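Local structure of 361aa long hypothetical D-aminopeptidase (Pyrococcus horikoshii, 2DRH) at residues V52-P57 / V155-R160; G26-H31 / A161-E166. The protein is of unconfirmed function but belongs to the peptidase S58 family of DmpA-like enzymes and may act as an aminopeptidase. All blocks are in the same frame, centred on the assembly; numbering follows the deposited sequence.

Contact 1 of 2, residues V52-P57 / V155-R160; sequences VTAILP and VEAIKR
A54 of strand 48-56 sits under A157 and I158 of helix 151-160, an alpha/beta packing in which the helix lies on one face of a mixed four-stranded sheet, consistent with the layered alpha/beta fold of DmpA-like proteins. With two alanines at the crossing, strand and helix come close: their axes approach to 7.2 Å at an angle of 47°. The A54 methyl lies 4.0 Å from A157 CB, and it also touches I158 CG1 at 3.9 Å, so it fits against the helix where these two residues adjoin. Upstream, V52 carries CG1 anti to the backbone N (chi1 176°), the branch that reaches A157 CB at 4.0 Å. Downstream, L56 divides its two methyls: CD2 stands 4.0 Å from the carbonyl O of I158, while CD1 faces I158 CG2 more loosely at 4.4 Å. No hydrogen bond joins the two segments. The alternating T53 and I55 point to the other face of the sheet, where T53 OG1 bonds with A172 N. I158 also packs on L111 and Y114 of helix 104-118, while A157 reaches V32 of the neighbouring strand 28-36. On the helix itself, R160 NE forms a salt bridge with E156 OE2 at 3.0 Å, its hydrogen bond bent and weak (132°).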
loop_
_atom_site.group_PDB
_atom_site.type_symbol
_atom_site.label_atom_id
_atom_site.label_comp_id
_atom_site.label_asym_id
_atom_site.label_seq_id
_atom_site.Cartn_x
_atom_site.Cartn_y
_atom_site.Cartn_z
ATOM N N VAL A 52 -12.123 21.450 18.905
ATOM C CA VAL A 52 -12.133 21.178 17.479
ATOM C C VAL A 52 -11.300 22.210 16.731
ATOM O O VAL A 52 -11.313 23.395 17.063
ATOM C CB VAL A 52 -13.581 21.224 16.922
ATOM C CG1 VAL A 52 -13.575 21.042 15.406
ATOM C CG2 VAL A 52 -14.425 20.149 17.578
ATOM N N THR A 53 -10.567 21.752 15.722
ATOM C CA THR A 53 -9.747 22.637 14.910
ATOM C C THR A 53 -10.066 22.351 13.446
ATOM O O THR A 53 -10.075 21.191 13.014
ATOM C CB THR A 53 -8.240 22.403 15.148
ATOM O OG1 THR A 53 -7.903 22.751 16.496
ATOM C CG2 THR A 53 -7.413 23.245 14.184
ATOM N N ALA A 54 -10.332 23.410 12.688
ATOM C CA ALA A 54 -10.663 23.276 11.280
ATOM C C ALA A 54 -9.602 23.906 10.383
ATOM O O ALA A 54 -9.122 25.000 10.656
ATOM C CB ALA A 54 -12.017 23.921 11.012
ATOM N N ILE A 55 -9.229 23.199 9.321
ATOM C CA ILE A 55 -8.249 23.711 8.373
ATOM C C ILE A 55 -8.914 23.730 7.001
ATOM O O ILE A 55 -9.364 22.694 6.500
ATOM C CB ILE A 55 -6.962 22.828 8.289
ATOM C CG1 ILE A 55 -6.288 22.717 9.661
ATOM C CG2 ILE A 55 -5.973 23.443 7.303
ATOM C CD1 ILE A 55 -6.698 21.488 10.459
ATOM N N LEU A 56 -8.988 24.920 6.408
ATOM C CA LEU A 56 -9.590 25.095 5.091
ATOM C C LEU A 56 -8.477 25.219 4.061
ATOM O O LEU A 56 -7.584 26.054 4.206
ATOM C CB LEU A 56 -10.448 26.365 5.061
ATOM C CG LEU A 56 -11.743 26.409 5.874
ATOM C CD1 LEU A 56 -11.499 25.977 7.311
ATOM C CD2 LEU A 56 -12.309 27.827 5.823
ATOM N N PRO A 57 -8.499 24.368 3.023
ATOM C CA PRO A 57 -7.478 24.403 1.971
ATOM C C PRO A 57 -7.409 25.782 1.308
ATOM O O PRO A 57 -6.322 26.281 1.009
ATOM C CB PRO A 57 -7.940 23.313 1.012
ATOM C CG PRO A 57 -8.551 22.308 1.947
ATOM C CD PRO A 57 -9.360 23.183 2.877
ATOM N N VAL A 155 -19.107 23.451 12.942
ATOM C CA VAL A 155 -19.503 24.514 12.032
ATOM C C VAL A 155 -18.866 25.832 12.476
ATOM O O VAL A 155 -18.409 26.620 11.647
ATOM C CB VAL A 155 -21.042 24.679 11.994
ATOM C CG1 VAL A 155 -21.420 25.856 11.084
ATOM C CG2 VAL A 155 -21.695 23.385 11.484
ATOM N N GLU A 156 -18.828 26.054 13.788
ATOM C CA GLU A 156 -18.247 27.269 14.349
ATOM C C GLU A 156 -16.752 27.350 14.045
ATOM O O GLU A 156 -16.251 28.401 13.623
ATOM C CB GLU A 156 -18.481 27.310 15.868
ATOM C CG GLU A 156 -17.992 28.568 16.581
ATOM C CD GLU A 156 -18.561 29.862 15.995
ATOM O OE1 GLU A 156 -19.782 29.930 15.742
ATOM O OE2 GLU A 156 -17.785 30.824 15.798
ATOM N N ALA A 157 -16.041 26.245 14.257
ATOM C CA ALA A 157 -14.603 26.208 13.998
ATOM C C ALA A 157 -14.321 26.572 12.542
ATOM O O ALA A 157 -13.348 27.267 12.247
ATOM C CB ALA A 157 -14.035 24.819 14.315
ATOM N N ILE A 158 -15.182 26.107 11.638
ATOM C CA ILE A 158 -15.012 26.391 10.219
ATOM C C ILE A 158 -15.256 27.869 9.910
ATOM O O ILE A 158 -14.556 28.458 9.096
ATOM C CB ILE A 158 -15.973 25.532 9.362
ATOM C CG1 ILE A 158 -15.685 24.044 9.603
ATOM C CG2 ILE A 158 -15.816 25.886 7.883
ATOM C CD1 ILE A 158 -16.620 23.108 8.875
ATOM N N LYS A 159 -16.239 28.471 10.569
ATOM C CA LYS A 159 -16.547 29.877 10.330
ATOM C C LYS A 159 -15.604 30.847 11.047
ATOM O O LYS A 159 -15.606 32.046 10.764
ATOM C CB LYS A 159 -18.009 30.153 10.699
ATOM C CG LYS A 159 -18.982 29.426 9.767
ATOM C CD LYS A 159 -20.438 29.627 10.153
ATOM C CE LYS A 159 -21.359 28.954 9.146
ATOM N NZ LYS A 159 -22.799 29.107 9.505
ATOM N N ARG A 160 -14.787 30.326 11.960
ATOM C CA ARG A 160 -13.818 31.147 12.685
ATOM C C ARG A 160 -12.454 31.063 11.996
ATOM O O ARG A 160 -11.534 31.809 12.329
ATOM C CB ARG A 160 -13.636 30.652 14.121
ATOM C CG ARG A 160 -14.772 30.910 15.102
ATOM C CD ARG A 160 -14.357 30.365 16.474
ATOM N NE ARG A 160 -15.324 30.630 17.538
ATOM C CZ ARG A 160 -15.178 30.220 18.796
ATOM N NH1 ARG A 160 -14.104 29.527 19.151
ATOM N NH2 ARG A 160 -16.106 30.494 19.701
#

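Contact 2 of 2, residues G26-H31 / A161-E166; sequences GVKVGH and ADEDFE
V29 and D162 make a single antiparallel bridge, a hydrogen-bonded pair, by which the loop after helix 151-160 docks on the edge of strand 28-36. V29 N gives a nearly straight bond to D162 O (3.0 Å, 176°). The return bond, D162 N to V29 O, is also 3.0 Å, but its donor stands well above the carbonyl plane. The same V29 O can receive a proton from a water at 2.9 Å, and that water also lies within bonding range of D162 OD1. Next to the bridge, A161 presses its CA and CB on the backbone of V29 and G30; any side chain at G30 would run into A161 N. D162 OD2 accepts a weak bond from D164 N, an Asx turn. F165 then takes the position between N and the carbonyl carbon (chi1 67°), bringing one ring face over V29, whose CB makes a CH-pi contact 3.9 Å from the F165 ring centroid. K28 and E163 run side by side, with K28 CG 3.5 Å from E163 OE2, yet K28 NZ stays 5.3 Å from that oxygen, too far for a salt bridge. H31 NE2 donates to E166 O (2.8 Å) at the edge of the imidazole, in a bent bond (136°) whose acceptor is tilted somewhat from the ring plane, while ND1 bonds with T53 OG1. Replacing H31 by an alanine would probably leave E166 O without its donor and T53 OG1 without its imidazole partner, weakening the hold of the strand on the loop at E166. Beyond the contact, K28 and G30 pair through their backbones with strand 48-56, and F165 reaches S187 of strand 184-193.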
loop_
_atom_site.group_PDB
_atom_site.type_symbol
_atom_site.label_atom_id
_atom_site.label_comp_id
_atom_site.label_asym_id
_atom_site.label_seq_id
_atom_site.Cartn_x
_atom_site.Cartn_y
_atom_site.Cartn_z
ATOM N N GLY A 26 -4.509 31.652 1.234
ATOM C CA GLY A 26 -5.799 31.006 1.085
ATOM C C GLY A 26 -6.115 30.041 2.210
ATOM O O GLY A 26 -7.282 29.859 2.563
ATOM N N VAL A 27 -5.084 29.414 2.771
ATOM C CA VAL A 27 -5.282 28.466 3.867
ATOM C C VAL A 27 -5.737 29.221 5.112
ATOM O O VAL A 27 -5.233 30.302 5.408
ATOM C CB VAL A 27 -3.974 27.682 4.174
ATOM C CG1 VAL A 27 -4.152 26.805 5.415
ATOM C CG2 VAL A 27 -3.605 26.819 2.978
ATOM N N LYS A 28 -6.697 28.651 5.832
ATOM C CA LYS A 28 -7.217 29.273 7.043
ATOM C C LYS A 28 -7.415 28.252 8.166
ATOM O O LYS A 28 -7.711 27.085 7.905
ATOM C CB LYS A 28 -8.532 29.983 6.721
ATOM C CG LYS A 28 -8.346 31.166 5.757
ATOM C CD LYS A 28 -9.669 31.667 5.205
ATOM C CE LYS A 28 -10.583 32.179 6.302
ATOM N NZ LYS A 28 -11.966 32.420 5.785
ATOM N N VAL A 29 -7.238 28.704 9.411
ATOM C CA VAL A 29 -7.378 27.845 10.590
ATOM C C VAL A 29 -8.308 28.457 11.638
ATOM O O VAL A 29 -8.178 29.632 11.988
ATOM C CB VAL A 29 -6.010 27.582 11.273
ATOM C CG1 VAL A 29 -6.201 26.693 12.489
ATOM C CG2 VAL A 29 -5.047 26.930 10.299
ATOM N N GLY A 30 -9.239 27.646 12.134
ATOM C CA GLY A 30 -10.177 28.106 13.145
ATOM C C GLY A 30 -10.239 27.131 14.308
ATOM O O GLY A 30 -10.093 25.924 14.107
ATOM N N HIS A 31 -10.460 27.650 15.515
ATOM C CA HIS A 31 -10.526 26.826 16.725
ATOM C C HIS A 31 -11.796 27.018 17.549
ATOM O O HIS A 31 -12.452 28.056 17.491
ATOM C CB HIS A 31 -9.379 27.153 17.688
ATOM C CG HIS A 31 -8.010 26.917 17.140
ATOM N ND1 HIS A 31 -7.601 25.697 16.648
ATOM C CD2 HIS A 31 -6.918 27.718 17.114
ATOM C CE1 HIS A 31 -6.316 25.753 16.351
ATOM N NE2 HIS A 31 -5.878 26.968 16.626
ATOM N N ALA A 161 -12.320 30.147 11.043
ATOM C CA ALA A 161 -11.050 29.961 10.350
ATOM C C ALA A 161 -10.542 31.225 9.668
ATOM O O ALA A 161 -11.300 31.924 8.996
ATOM C CB ALA A 161 -11.174 28.842 9.326
ATOM N N ASP A 162 -9.259 31.520 9.856
ATOM C CA ASP A 162 -8.651 32.680 9.220
ATOM C C ASP A 162 -7.129 32.582 9.228
ATOM O O ASP A 162 -6.562 31.577 9.667
ATOM C CB ASP A 162 -9.115 33.984 9.889
ATOM C CG ASP A 162 -8.429 34.247 11.210
ATOM O OD1 ASP A 162 -8.643 33.467 12.164
ATOM O OD2 ASP A 162 -7.671 35.242 11.288
ATOM N N GLU A 163 -6.481 33.628 8.723
ATOM C CA GLU A 163 -5.025 33.704 8.627
ATOM C C GLU A 163 -4.321 33.574 9.974
ATOM O O GLU A 163 -3.428 32.746 10.150
ATOM C CB GLU A 163 -4.619 35.033 7.983
ATOM C CG GLU A 163 -5.145 35.267 6.561
ATOM C CD GLU A 163 -6.656 35.131 6.436
ATOM O OE1 GLU A 163 -7.393 35.702 7.271
ATOM O OE2 GLU A 163 -7.109 34.454 5.486
ATOM N N ASP A 164 -4.714 34.419 10.916
ATOM C CA ASP A 164 -4.126 34.412 12.245
ATOM C C ASP A 164 -4.868 33.355 13.065
ATOM O O ASP A 164 -6.087 33.210 12.952
ATOM C CB ASP A 164 -4.289 35.800 12.877
ATOM C CG ASP A 164 -3.505 35.963 14.174
ATOM O OD1 ASP A 164 -2.252 35.947 14.134
ATOM O OD2 ASP A 164 -4.150 36.114 15.236
ATOM N N PHE A 165 -4.132 32.594 13.865
ATOM C CA PHE A 165 -4.760 31.579 14.698
ATOM C C PHE A 165 -3.856 31.247 15.868
ATOM O O PHE A 165 -2.639 31.201 15.731
ATOM C CB PHE A 165 -5.089 30.325 13.875
ATOM C CG PHE A 165 -3.883 29.575 13.379
ATOM C CD1 PHE A 165 -3.287 28.591 14.165
ATOM C CD2 PHE A 165 -3.348 29.847 12.126
ATOM C CE1 PHE A 165 -2.175 27.887 13.711
ATOM C CE2 PHE A 165 -2.234 29.151 11.656
ATOM C CZ PHE A 165 -1.644 28.167 12.450
ATOM N N GLU A 166 -4.459 31.048 17.031
ATOM C CA GLU A 166 -3.706 30.734 18.233
ATOM C C GLU A 166 -3.123 29.327 18.195
ATOM O O GLU A 166 -3.645 28.438 17.515
ATOM C CB GLU A 166 -4.600 30.878 19.465
ATOM C CG GLU A 166 -5.127 32.283 19.679
ATOM C CD GLU A 166 -5.888 32.417 20.984
ATOM O OE1 GLU A 166 -6.895 31.697 21.164
ATOM O OE2 GLU A 166 -5.479 33.243 21.831
HETATM O O HOH W 1 -8.712 31.359 14.286
#

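In the fold
The two contacts are close neighbours, their centres about 8 Å apart. Strands 28-36 and 48-56 follow one another in sequence and are neighbours in the four-stranded sheet; helix 151-160 runs directly into the loop 161-166. The chain order is 26-31, 52-57, 155-160, 161-166, so both segments of contact 1 fall between those of contact 2. One continuous piece of chain thus packs on strand 48-56 as helix and then bridges to strand 28-36 as extended loop. The contacts meet where L56 CD1 packs 3.5 Å from A161 CB and where R160 NH1 probably hydrogen-bonds to H31 O at 2.8 Å, linking R160 to strand 28-36, outermost in the sheet within this chain.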